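Local coordinates for protein thiosulfate sulfurtransferase TUM1 (PDB 3UTN) that carries sulfur as a cysteine persulfide, accepting it from the desulfurase NFS1 and handing it to UBA4 for 2-thiolation of the wobble uridine of tRNAs, at residues Gly123-Pro128 and Leu237-Leu242; Arg129-Leu134 and Val142-Asn147; Phe207-Leu212 and Val289-Ala294; Glu255-Thr260 and Glu296-Pro301. One frame throughout, in Å; residues are numbered along the deposited sequence.

Contact 1: Gly123-Pro128 and Leu237-Leu242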
loop_
_atom_site.group_PDB
_atom_site.type_symbol
_atom_site.label_atom_id
_atom_site.label_comp_id
_atom_site.label_asym_id
_atom_site.label_seq_id
_atom_site.Cartn_x
_atom_site.Cartn_y
_atom_site.Cartn_z
ATOM N N GLY A 123 -7.952 -2.995 -6.991
ATOM C CA GLY A 123 -8.657 -3.383 -5.792
ATOM C C GLY A 123 -7.663 -3.517 -4.676
ATOM O O GLY A 123 -7.120 -4.594 -4.446
ATOM N N ASN A 124 -7.401 -2.408 -4.002
ATOM C CA ASN A 124 -6.492 -2.408 -2.863
ATOM C C ASN A 124 -5.170 -3.018 -3.211
ATOM O O ASN A 124 -4.639 -3.869 -2.500
ATOM C CB ASN A 124 -7.125 -3.135 -1.701
ATOM C CG ASN A 124 -8.262 -2.361 -1.135
ATOM O OD1 ASN A 124 -8.145 -1.155 -0.956
ATOM N ND2 ASN A 124 -9.366 -3.028 -0.858
ATOM N N PHE A 125 -4.654 -2.571 -4.339
ATOM C CA PHE A 125 -3.431 -3.094 -4.848
ATOM C C PHE A 125 -2.342 -2.064 -4.640
ATOM O O PHE A 125 -1.407 -2.301 -3.905
ATOM C CB PHE A 125 -3.603 -3.428 -6.314
ATOM C CG PHE A 125 -2.414 -4.088 -6.921
ATOM C CD1 PHE A 125 -1.668 -3.433 -7.884
ATOM C CD2 PHE A 125 -2.040 -5.369 -6.534
ATOM C CE1 PHE A 125 -0.562 -4.039 -8.455
ATOM C CE2 PHE A 125 -0.934 -5.983 -7.101
ATOM C CZ PHE A 125 -0.195 -5.316 -8.065
ATOM N N SER A 126 -2.488 -0.911 -5.276
ATOM C CA SER A 126 -1.525 0.168 -5.126
ATOM C C SER A 126 -2.118 1.276 -4.284
ATOM O O SER A 126 -1.405 2.126 -3.760
ATOM C CB SER A 126 -1.171 0.718 -6.496
ATOM O OG SER A 126 -2.351 1.038 -7.214
ATOM N N SER A 127 -3.438 1.283 -4.180
ATOM C CA SER A 127 -4.102 2.320 -3.422
ATOM C C SER A 127 -3.677 2.311 -1.959
ATOM O O SER A 127 -3.452 3.372 -1.402
ATOM C CB SER A 127 -5.617 2.243 -3.569
ATOM O OG SER A 127 -6.099 0.985 -3.164
ATOM N N PRO A 128 -3.524 1.120 -1.339
ATOM C CA PRO A 128 -3.095 1.170 0.051
ATOM C C PRO A 128 -1.733 1.822 0.154
ATOM O O PRO A 128 -1.532 2.680 1.002
ATOM C CB PRO A 128 -3.022 -0.304 0.452
ATOM C CG PRO A 128 -3.951 -0.990 -0.487
ATOM C CD PRO A 128 -3.729 -0.272 -1.776
ATOM N N LEU A 237 2.491 -13.640 4.200
ATOM C CA LEU A 237 1.126 -13.189 4.300
ATOM C C LEU A 237 0.792 -12.591 2.947
ATOM O O LEU A 237 0.742 -11.376 2.803
ATOM C CB LEU A 237 0.963 -12.191 5.442
ATOM C CG LEU A 237 -0.459 -11.968 5.961
ATOM C CD1 LEU A 237 -1.138 -13.284 6.327
ATOM C CD2 LEU A 237 -0.411 -11.049 7.165
ATOM N N PRO A 238 0.599 -13.456 1.934
ATOM C CA PRO A 238 0.310 -12.961 0.602
ATOM C C PRO A 238 -0.869 -12.021 0.687
ATOM O O PRO A 238 -1.897 -12.364 1.268
ATOM C CB PRO A 238 -0.028 -14.231 -0.170
ATOM C CG PRO A 238 0.804 -15.266 0.505
ATOM C CD PRO A 238 0.648 -14.927 1.955
ATOM N N TYR A 239 -0.692 -10.816 0.161
ATOM C CA TYR A 239 -1.660 -9.750 0.362
ATOM C C TYR A 239 -3.075 -10.161 -0.026
ATOM O O TYR A 239 -4.034 -9.755 0.620
ATOM C CB TYR A 239 -1.233 -8.495 -0.392
ATOM C CG TYR A 239 -1.405 -8.579 -1.880
ATOM C CD1 TYR A 239 -2.613 -8.229 -2.477
ATOM C CD2 TYR A 239 -0.363 -9.005 -2.698
ATOM C CE1 TYR A 239 -2.779 -8.293 -3.846
ATOM C CE2 TYR A 239 -0.523 -9.077 -4.070
ATOM C CZ TYR A 239 -1.732 -8.718 -4.633
ATOM O OH TYR A 239 -1.903 -8.783 -5.989
ATOM N N GLY A 240 -3.183 -10.972 -1.078
ATOM C CA GLY A 240 -4.463 -11.453 -1.577
ATOM C C GLY A 240 -5.242 -12.205 -0.520
ATOM O O GLY A 240 -6.470 -12.214 -0.536
ATOM N N SER A 241 -4.521 -12.815 0.416
ATOM C CA SER A 241 -5.147 -13.545 1.511
ATOM C C SER A 241 -5.915 -12.608 2.433
ATOM O O SER A 241 -6.769 -13.041 3.188
ATOM C CB SER A 241 -4.099 -14.310 2.314
ATOM O OG SER A 241 -3.322 -13.429 3.112
ATOM N N LEU A 242 -5.598 -11.322 2.371
ATOM C CA LEU A 242 -6.203 -10.363 3.275
ATOM C C LEU A 242 -7.253 -9.517 2.575
ATOM O O LEU A 242 -7.854 -8.634 3.172
ATOM C CB LEU A 242 -5.122 -9.505 3.934
ATOM C CG LEU A 242 -4.160 -10.315 4.802
ATOM C CD1 LEU A 242 -3.193 -9.392 5.508
ATOM C CD2 LEU A 242 -4.913 -11.143 5.829
#
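Tyr239 and Phe125 meet ring against ring across the two rhodanese domains of the chain, and theirs is the only touch between 123-128 and 237-242. The tyrosine CB already points at 123-128, and with CG placed between the backbone N and the carbonyl carbon (chi1 73°) the ring runs straight on toward the phenylalanine. Along the ring, CE1 comes to 4.0 Å from Phe125 CD2, and then CZ packs 3.8 Å from Phe125 CE2. The tip makes the tightest approach: Tyr239 OH lies 3.2 Å from Phe125 CE2 and 3.5 Å from Phe125 CD2, at the edge of the phenylalanine ring and near its plane. A chi1 of -175° brings the Phe125 ring within reach of the tyrosine. The rings meet obliquely, with planes at 61° and centroids 5.8 Å apart. A long, flat residue suits a place that spans the domains; with an alanine here, a gap would probably open beside the edge of Phe125 and this aromatic contact between the domains would be lost. Behind Tyr239, Ser241 N and Ser241 OG (2.6 Å) both bond to Pro238 O and brace the 3-10 turn. Tyr239 also rests on Ser287, Ile290 and Ile291 of helix 286-297, about 6 Å from the side chain of the persulfide-forming Cys282, while Phe125 meets Trp59 just ahead of helix 127-136.

Contact 2: Arg129-Leu134 and Val142-Asn147. With DMS (dimethyl sulfoxide), chain B.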
loop_
_atom_site.group_PDB
_atom_site.type_symbol
_atom_site.label_atom_id
_atom_site.label_comp_id
_atom_site.label_asym_id
_atom_site.label_seq_id
_atom_site.Cartn_x
_atom_site.Cartn_y
_atom_site.Cartn_z
ATOM N N ARG A 129 -0.817 1.422 -0.722
ATOM C CA ARG A 129 0.496 2.028 -0.792
ATOM C C ARG A 129 0.355 3.532 -0.884
ATOM O O ARG A 129 1.027 4.276 -0.180
ATOM C CB ARG A 129 1.238 1.525 -2.023
ATOM C CG ARG A 129 2.513 2.285 -2.300
ATOM C CD ARG A 129 3.586 1.808 -1.350
ATOM N NE ARG A 129 4.768 2.643 -1.420
ATOM C CZ ARG A 129 5.943 2.294 -0.920
ATOM N NH1 ARG A 129 6.085 1.119 -0.332
ATOM N NH2 ARG A 129 6.975 3.116 -1.017
ATOM N N CYS A 130 -0.529 3.965 -1.772
ATOM C CA CYS A 130 -0.754 5.370 -1.983
ATOM C C CYS A 130 -1.383 6.044 -0.771
ATOM O O CYS A 130 -0.895 7.070 -0.313
ATOM C CB CYS A 130 -1.639 5.576 -3.190
ATOM S SG CYS A 130 -2.160 7.284 -3.298
ATOM N N ALA A 131 -2.471 5.473 -0.263
ATOM C CA ALA A 131 -3.136 6.024 0.915
ATOM C C ALA A 131 -2.114 6.127 2.028
ATOM O O ALA A 131 -2.002 7.139 2.717
ATOM C CB ALA A 131 -4.293 5.140 1.340
ATOM N N TRP A 132 -1.344 5.065 2.168
ATOM C CA TRP A 132 -0.333 4.998 3.179
ATOM C C TRP A 132 0.724 6.037 2.958
ATOM O O TRP A 132 1.102 6.722 3.888
ATOM C CB TRP A 132 0.233 3.614 3.175
ATOM C CG TRP A 132 1.438 3.437 4.013
ATOM C CD1 TRP A 132 1.506 3.294 5.392
ATOM C CD2 TRP A 132 2.802 3.331 3.543
ATOM N NE1 TRP A 132 2.798 3.120 5.791
ATOM C CE2 TRP A 132 3.626 3.131 4.730
ATOM C CE3 TRP A 132 3.406 3.392 2.300
ATOM C CZ2 TRP A 132 4.992 2.998 4.652
ATOM C CZ3 TRP A 132 4.789 3.249 2.234
ATOM C CH2 TRP A 132 5.559 3.066 3.384
ATOM N N THR A 133 1.178 6.179 1.719
ATOM C CA THR A 133 2.157 7.207 1.370
ATOM C C THR A 133 1.648 8.594 1.737
ATOM O O THR A 133 2.350 9.375 2.375
ATOM C CB THR A 133 2.496 7.159 -0.123
ATOM O OG1 THR A 133 3.031 5.873 -0.423
ATOM C CG2 THR A 133 3.518 8.239 -0.487
ATOM N N LEU A 134 0.422 8.889 1.327
ATOM C CA LEU A 134 -0.226 10.137 1.687
ATOM C C LEU A 134 -0.247 10.311 3.188
ATOM O O LEU A 134 0.152 11.348 3.702
ATOM C CB LEU A 134 -1.648 10.167 1.142
ATOM C CG LEU A 134 -1.715 10.158 -0.379
ATOM C CD1 LEU A 134 -3.151 9.942 -0.804
ATOM C CD2 LEU A 134 -1.162 11.455 -0.948
ATOM N N VAL A 142 -6.861 11.159 4.871
ATOM C CA VAL A 142 -6.618 10.233 3.812
ATOM C C VAL A 142 -7.507 9.046 4.049
ATOM O O VAL A 142 -7.552 8.470 5.138
ATOM C CB VAL A 142 -5.157 9.768 3.745
ATOM C CG1 VAL A 142 -4.951 8.879 2.526
ATOM C CG2 VAL A 142 -4.216 10.960 3.687
ATOM N N TYR A 143 -8.225 8.696 3.006
ATOM C CA TYR A 143 -9.019 7.516 3.042
ATOM C C TYR A 143 -8.546 6.621 1.959
ATOM O O TYR A 143 -8.036 7.066 0.933
ATOM C CB TYR A 143 -10.476 7.860 2.844
ATOM C CG TYR A 143 -11.041 8.608 4.011
ATOM C CD1 TYR A 143 -11.588 7.931 5.092
ATOM C CD2 TYR A 143 -11.014 9.996 4.041
ATOM C CE1 TYR A 143 -12.113 8.615 6.171
ATOM C CE2 TYR A 143 -11.537 10.690 5.115
ATOM C CZ TYR A 143 -12.085 9.993 6.174
ATOM O OH TYR A 143 -12.594 10.685 7.243
ATOM N N LEU A 144 -8.689 5.341 2.219
ATOM C CA LEU A 144 -8.450 4.369 1.218
ATOM C C LEU A 144 -9.824 3.892 0.889
ATOM O O LEU A 144 -10.495 3.298 1.728
ATOM C CB LEU A 144 -7.619 3.234 1.777
ATOM C CG LEU A 144 -7.376 2.123 0.776
ATOM C CD1 LEU A 144 -6.653 2.706 -0.421
ATOM C CD2 LEU A 144 -6.576 1.023 1.436
ATOM N N LEU A 145 -10.261 4.190 -0.325
ATOM C CA LEU A 145 -11.544 3.709 -0.745
ATOM C C LEU A 145 -11.449 2.212 -0.750
ATOM O O LEU A 145 -10.510 1.636 -1.299
ATOM C CB LEU A 145 -11.921 4.220 -2.124
ATOM C CG LEU A 145 -13.294 3.721 -2.579
ATOM C CD1 LEU A 145 -14.406 4.373 -1.776
ATOM C CD2 LEU A 145 -13.454 4.008 -4.049
ATOM N N ASN A 146 -12.424 1.585 -0.120
ATOM C CA ASN A 146 -12.436 0.160 -0.047
ATOM C C ASN A 146 -13.667 -0.457 -0.703
ATOM O O ASN A 146 -14.661 -0.708 -0.048
ATOM C CB ASN A 146 -12.317 -0.301 1.395
ATOM C CG ASN A 146 -12.146 -1.783 1.489
ATOM O OD1 ASN A 146 -11.522 -2.394 0.619
ATOM N ND2 ASN A 146 -12.720 -2.384 2.525
ATOM N N ASN A 147 -13.610 -0.678 -2.002
ATOM C CA ASN A 147 -12.537 -0.205 -2.849
ATOM C C ASN A 147 -13.206 0.234 -4.125
ATOM O O ASN A 147 -14.432 0.193 -4.229
ATOM C CB ASN A 147 -11.502 -1.297 -3.116
ATOM C CG ASN A 147 -12.107 -2.555 -3.711
ATOM O OD1 ASN A 147 -13.255 -2.568 -4.147
ATOM N ND2 ASN A 147 -11.328 -3.619 -3.732
HETATM S S DMS B . -7.542 9.478 8.109
HETATM O O DMS B . -6.682 10.499 7.480
HETATM C C1 DMS B . -7.648 9.819 9.782
HETATM C C2 DMS B . -9.153 9.817 7.692
#
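Ala131 faces Leu144, their CA atoms 5.6 Å apart, where helix 129-134 runs antiparallel to strand 142-145 at 175° with the axes 7.9 Å from each other. Such closeness suits a small residue: Ala131 CB touches Leu144 CD1 at 3.8 Å. Val142 sets its two methyls against Ala131 and Leu134. CG1, pointing away from the backbone N (chi1 -175°), lies 3.4 Å from Ala131 O, while CG2 reaches Leu134 CB at 3.7 Å; Leu134 and Val142 cross at about a right angle. Beta branching thus gives the strand residue two methyls to pack on the helix. Tyr143 points the other way, off the helix. One face of its ring receives the C2 methyl of a dimethyl sulfoxide, probably from the crystallisation liquor, 3.3 Å above the plane and offset toward the rim. Val142 N donates a nearly straight bond (168°) of 2.7 Å to the sulfoxide oxygen. A serine in place of Tyr143 would probably leave that methyl without its aromatic seat. No polar bond crosses between helix and strand, so this face of the beta-alpha-beta unit 115-119, 127-136, 141-145 is held by shape and burial of aliphatic groups.

Contact 3: Phe207-Leu212 and Val289-Ala294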
loop_
_atom_site.group_PDB
_atom_site.type_symbol
_atom_site.label_atom_id
_atom_site.label_comp_id
_atom_site.label_asym_id
_atom_site.label_seq_id
_atom_site.Cartn_x
_atom_site.Cartn_y
_atom_site.Cartn_z
ATOM N N PHE A 207 5.730 -9.877 8.125
ATOM C CA PHE A 207 4.966 -10.507 7.081
ATOM C C PHE A 207 5.409 -10.045 5.737
ATOM O O PHE A 207 5.706 -8.875 5.517
ATOM C CB PHE A 207 3.487 -10.245 7.251
ATOM C CG PHE A 207 2.944 -10.790 8.518
ATOM C CD1 PHE A 207 2.790 -12.158 8.687
ATOM C CD2 PHE A 207 2.608 -9.938 9.550
ATOM C CE1 PHE A 207 2.300 -12.667 9.876
ATOM C CE2 PHE A 207 2.108 -10.438 10.735
ATOM C CZ PHE A 207 1.954 -11.803 10.899
ATOM N N ASP A 208 5.431 -11.000 4.835
ATOM C CA ASP A 208 5.797 -10.726 3.492
ATOM C C ASP A 208 4.548 -10.910 2.665
ATOM O O ASP A 208 3.931 -11.971 2.690
ATOM C CB ASP A 208 6.905 -11.667 3.067
ATOM C CG ASP A 208 7.585 -11.201 1.834
ATOM O OD1 ASP A 208 6.875 -10.954 0.847
ATOM O OD2 ASP A 208 8.821 -11.069 1.852
ATOM N N ALA A 209 4.167 -9.855 1.956
ATOM C CA ALA A 209 2.918 -9.841 1.203
ATOM C C ALA A 209 3.027 -10.556 -0.129
ATOM O O ALA A 209 2.033 -10.695 -0.838
ATOM C CB ALA A 209 2.446 -8.420 0.993
ATOM N N ARG A 210 4.231 -10.998 -0.475
ATOM C CA ARG A 210 4.426 -11.711 -1.726
ATOM C C ARG A 210 3.715 -13.039 -1.660
ATOM O O ARG A 210 3.332 -13.490 -0.584
ATOM C CB ARG A 210 5.898 -11.946 -2.003
ATOM C CG ARG A 210 6.670 -10.682 -2.307
ATOM C CD ARG A 210 8.147 -11.004 -2.365
ATOM N NE ARG A 210 8.620 -11.515 -1.087
ATOM C CZ ARG A 210 9.534 -12.466 -0.960
ATOM N NH1 ARG A 210 10.073 -13.026 -2.036
ATOM N NH2 ARG A 210 9.899 -12.860 0.249
ATOM N N SER A 211 3.532 -13.657 -2.816
ATOM C CA SER A 211 2.960 -14.982 -2.869
ATOM C C SER A 211 3.778 -15.895 -1.975
ATOM O O SER A 211 4.977 -15.672 -1.760
ATOM C CB SER A 211 2.984 -15.506 -4.298
ATOM O OG SER A 211 4.322 -15.680 -4.712
ATOM N N LEU A 212 3.114 -16.911 -1.443
ATOM C CA LEU A 212 3.765 -17.931 -0.652
ATOM C C LEU A 212 4.919 -18.535 -1.449
ATOM O O LEU A 212 5.993 -18.763 -0.903
ATOM C CB LEU A 212 2.750 -19.005 -0.251
ATOM C CG LEU A 212 3.265 -20.217 0.526
ATOM C CD1 LEU A 212 3.877 -19.789 1.847
ATOM C CD2 LEU A 212 2.153 -21.231 0.752
ATOM N N VAL A 289 2.036 -2.888 1.790
ATOM C CA VAL A 289 1.117 -1.955 2.406
ATOM C C VAL A 289 -0.296 -2.512 2.385
ATOM O O VAL A 289 -1.100 -2.203 3.253
ATOM C CB VAL A 289 1.141 -0.576 1.744
ATOM C CG1 VAL A 289 0.150 0.337 2.437
ATOM C CG2 VAL A 289 2.540 0.010 1.827
ATOM N N ILE A 290 -0.584 -3.345 1.394
ATOM C CA ILE A 290 -1.878 -3.989 1.333
ATOM C C ILE A 290 -2.083 -4.761 2.625
ATOM O O ILE A 290 -3.098 -4.591 3.300
ATOM C CB ILE A 290 -2.009 -4.937 0.138
ATOM C CG1 ILE A 290 -1.792 -4.171 -1.170
ATOM C CG2 ILE A 290 -3.368 -5.627 0.171
ATOM C CD1 ILE A 290 -1.677 -5.067 -2.381
ATOM N N ILE A 291 -1.105 -5.584 2.986
ATOM C CA ILE A 291 -1.252 -6.385 4.190
ATOM C C ILE A 291 -1.071 -5.550 5.424
ATOM O O ILE A 291 -1.749 -5.767 6.412
ATOM C CB ILE A 291 -0.347 -7.629 4.217
ATOM C CG1 ILE A 291 1.138 -7.270 4.219
ATOM C CG2 ILE A 291 -0.701 -8.521 3.049
ATOM C CD1 ILE A 291 2.025 -8.429 4.625
ATOM N N LYS A 292 -0.165 -4.583 5.351
ATOM C CA LYS A 292 0.038 -3.666 6.446
ATOM C C LYS A 292 -1.301 -3.029 6.799
ATOM O O LYS A 292 -1.690 -2.966 7.959
ATOM C CB LYS A 292 1.044 -2.607 6.033
ATOM C CG LYS A 292 1.204 -1.484 7.026
ATOM C CD LYS A 292 2.240 -0.510 6.518
ATOM C CE LYS A 292 2.596 0.472 7.606
ATOM N NZ LYS A 292 1.407 1.270 7.995
ATOM N N THR A 293 -2.002 -2.583 5.768
ATOM C CA THR A 293 -3.284 -1.931 5.918
ATOM C C THR A 293 -4.315 -2.891 6.473
ATOM O O THR A 293 -5.082 -2.522 7.362
ATOM C CB THR A 293 -3.740 -1.353 4.575
ATOM O OG1 THR A 293 -2.775 -0.385 4.155
ATOM C CG2 THR A 293 -5.095 -0.697 4.695
ATOM N N ALA A 294 -4.311 -4.119 5.962
ATOM C CA ALA A 294 -5.192 -5.168 6.464
ATOM C C ALA A 294 -4.925 -5.430 7.938
ATOM O O ALA A 294 -5.857 -5.567 8.724
ATOM C CB ALA A 294 -5.016 -6.438 5.668
#
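Ile291 reaches Phe207 and Ala209 through its longer branch: CG1 stands between the backbone N and the carbonyl carbon (chi1 63°), and the nearly extended chi2 of 164° carries CD1 straight out from the helix. That methyl settles 3.5 Å from Phe207 CB and 3.7 Å from Ala209 CB. Ile291 CG2 touches Ala209 CB as well, so the alanine methyl fits against both branches of the isoleucine. Phe207 contributes only its CB here, because its first torsion turns the ring off toward Thr278. With the CA atoms of Ala209 and Ile291 6.2 Å apart, a side chain as small as alanine suits the place, and the beta-branched isoleucine has two arms to set against it. The pairing belongs to the rhodanese fold of the second domain: strand 205-208 lies in the five-stranded parallel sheet, and helix 286-297 packs on it just after the loop that carries the catalytic Cys282, whose side chain is about 4 Å from that of Ala209. On the far side of the strand end, Asp208 OD1 accepts from Arg210 N at 3.0 Å with its anti lone pair, an Asx turn. Arg210 comes back side-on to the same carboxylate, NE to OD1 at 2.7 Å and NH2 to OD2 at 2.6 Å, the latter from above the carboxylate plane. Arg210 also has a salt bridge to Glu221 and a cation-pi contact with Trp310.

Contact 4: Glu255-Thr260 and Glu296-Pro301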
loop_
_atom_site.group_PDB
_atom_site.type_symbol
_atom_site.label_atom_id
_atom_site.label_comp_id
_atom_site.label_asym_id
_atom_site.label_seq_id
_atom_site.Cartn_x
_atom_site.Cartn_y
_atom_site.Cartn_z
ATOM N N GLU A 255 -14.769 -8.331 13.019
ATOM C CA GLU A 255 -14.842 -9.767 12.800
ATOM C C GLU A 255 -14.398 -10.168 11.396
ATOM O O GLU A 255 -13.674 -11.142 11.239
ATOM C CB GLU A 255 -16.239 -10.318 13.124
ATOM C CG GLU A 255 -17.344 -9.897 12.165
ATOM C CD GLU A 255 -18.711 -10.451 12.545
ATOM O OE1 GLU A 255 -18.878 -10.934 13.687
ATOM O OE2 GLU A 255 -19.625 -10.392 11.695
ATOM N N ALA A 256 -14.819 -9.410 10.384
ATOM C CA ALA A 256 -14.532 -9.767 9.003
ATOM C C ALA A 256 -13.028 -9.823 8.762
ATOM O O ALA A 256 -12.501 -10.868 8.389
ATOM C CB ALA A 256 -15.205 -8.807 8.038
ATOM N N ILE A 257 -12.342 -8.707 9.007
ATOM C CA ILE A 257 -10.894 -8.658 8.818
ATOM C C ILE A 257 -10.198 -9.651 9.744
ATOM O O ILE A 257 -9.220 -10.275 9.356
ATOM C CB ILE A 257 -10.310 -7.232 8.979
ATOM C CG1 ILE A 257 -8.831 -7.197 8.565
ATOM C CG2 ILE A 257 -10.466 -6.723 10.400
ATOM C CD1 ILE A 257 -8.589 -7.512 7.106
ATOM N N HIS A 258 -10.718 -9.817 10.958
ATOM C CA HIS A 258 -10.140 -10.798 11.870
ATOM C C HIS A 258 -10.280 -12.175 11.330
ATOM O O HIS A 258 -9.312 -12.926 11.332
ATOM C CB HIS A 258 -10.706 -10.680 13.275
ATOM C CG HIS A 258 -10.440 -9.348 13.900
ATOM N ND1 HIS A 258 -11.365 -8.685 14.603
ATOM C CD2 HIS A 258 -9.312 -8.537 13.863
ATOM C CE1 HIS A 258 -10.857 -7.511 15.010
ATOM N NE2 HIS A 258 -9.599 -7.423 14.556
ATOM N N ALA A 259 -11.472 -12.507 10.830
ATOM C CA ALA A 259 -11.710 -13.811 10.225
ATOM C C ALA A 259 -10.768 -13.987 9.048
ATOM O O ALA A 259 -10.112 -15.012 8.910
ATOM C CB ALA A 259 -13.157 -13.950 9.774
ATOM N N THR A 260 -10.687 -12.963 8.209
ATOM C CA THR A 260 -9.783 -13.000 7.077
ATOM C C THR A 260 -8.334 -13.120 7.537
ATOM O O THR A 260 -7.599 -13.986 7.057
ATOM C CB THR A 260 -9.977 -11.770 6.193
ATOM O OG1 THR A 260 -11.297 -11.811 5.642
ATOM C CG2 THR A 260 -8.963 -11.756 5.067
ATOM N N GLU A 296 -3.457 -3.340 10.143
ATOM C CA GLU A 296 -3.910 -2.183 10.887
ATOM C C GLU A 296 -5.423 -2.146 10.955
ATOM O O GLU A 296 -5.997 -1.782 11.979
ATOM C CB GLU A 296 -3.374 -0.918 10.254
ATOM C CG GLU A 296 -1.883 -0.803 10.451
ATOM C CD GLU A 296 -1.226 0.072 9.417
ATOM O OE1 GLU A 296 -1.890 0.461 8.428
ATOM O OE2 GLU A 296 -0.037 0.372 9.608
ATOM N N LEU A 297 -6.056 -2.540 9.858
ATOM C CA LEU A 297 -7.493 -2.695 9.815
ATOM C C LEU A 297 -7.937 -3.685 10.875
ATOM O O LEU A 297 -8.915 -3.447 11.570
ATOM C CB LEU A 297 -7.926 -3.175 8.437
ATOM C CG LEU A 297 -9.420 -3.325 8.208
ATOM C CD1 LEU A 297 -10.100 -1.980 8.384
ATOM C CD2 LEU A 297 -9.613 -3.856 6.806
ATOM N N ALA A 298 -7.192 -4.782 10.992
ATOM C CA ALA A 298 -7.448 -5.818 11.984
ATOM C C ALA A 298 -7.069 -5.360 13.385
ATOM O O ALA A 298 -7.226 -6.103 14.346
ATOM C CB ALA A 298 -6.695 -7.085 11.619
ATOM N N GLY A 299 -6.576 -4.132 13.489
ATOM C CA GLY A 299 -6.199 -3.559 14.766
ATOM C C GLY A 299 -4.826 -4.019 15.207
ATOM O O GLY A 299 -4.455 -3.841 16.358
ATOM N N VAL A 300 -4.073 -4.625 14.296
ATOM C CA VAL A 300 -2.685 -4.960 14.581
ATOM C C VAL A 300 -1.934 -3.640 14.714
ATOM O O VAL A 300 -1.931 -2.829 13.792
ATOM C CB VAL A 300 -2.055 -5.850 13.495
ATOM C CG1 VAL A 300 -0.610 -6.171 13.835
ATOM C CG2 VAL A 300 -2.859 -7.129 13.317
ATOM N N PRO A 301 -1.330 -3.406 15.884
ATOM C CA PRO A 301 -0.665 -2.132 16.095
ATOM C C PRO A 301 0.751 -2.133 15.562
ATOM O O PRO A 301 1.320 -3.194 15.311
ATOM C CB PRO A 301 -0.645 -1.996 17.617
ATOM C CG PRO A 301 -0.673 -3.394 18.126
ATOM C CD PRO A 301 -1.287 -4.271 17.076
#
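The imidazole of His258 meets Ala298 O at its edge, with the oxygen in the ring plane, and carries Ile257 CG2 over one face, 4.1 Å above it and offset toward the rim. The bond from His258 NE2 to Ala298 O is short, 2.7 Å, yet bent: its N-H...O angle is 141°, and the nitrogen lies above the carbonyl plane rather than on a lone pair. CD2, beside NE2 in the ring, packs 3.7 Å from Ala298 CB, so neighbouring ring atoms meet the carbonyl and the methyl. Histidine suits this solvent-exposed place: its ring N-H can hold a carbonyl while a ring carbon packs on a methyl. That carbonyl belongs to the C-terminal end of helix 286-297, which closes in a Schellman motif. Gly299 takes a positive phi of 81°, readily adopted without a side chain, and its N bonds back to Glu296 O. Ile257, on helix 255-267, covers the inner part of the junction. Its CG2 reaches Ala298 CA at 3.5 Å; a chi1 of -171° sets its CG1 against Ala298 CB, 3.7 Å away, and from there CD1 reaches Leu297 CD2 at 3.8 Å. The small alanine lets this turn come close to helix 255-267, with the CA atoms of Ile257 and Ala298 5.5 Å apart, and the leucine extends the apolar patch toward Tyr250.

Overall arrangement
Contacts 2 and 3 are buried and aliphatic, each packing a helix against a sheet strand or its end, one in either rhodanese domain; the two sheets share the strand order 1-5-4-2-3. Contact 1, partly buried, spans the domains with aromatic rings. Contact 4 lies farthest out, about 16 Å from the chain centre, and alone has a hydrogen bond between its segments. Contacts 1 and 2 share helix 127-136, and contacts 3 and 4 share helix 286-297. These helices meet where Trp132 packs on Val289. Contacts 1 and 3, with centres about 6 Å apart, lie near Cys282, joined by the bond from Tyr239 N to Ala209 O.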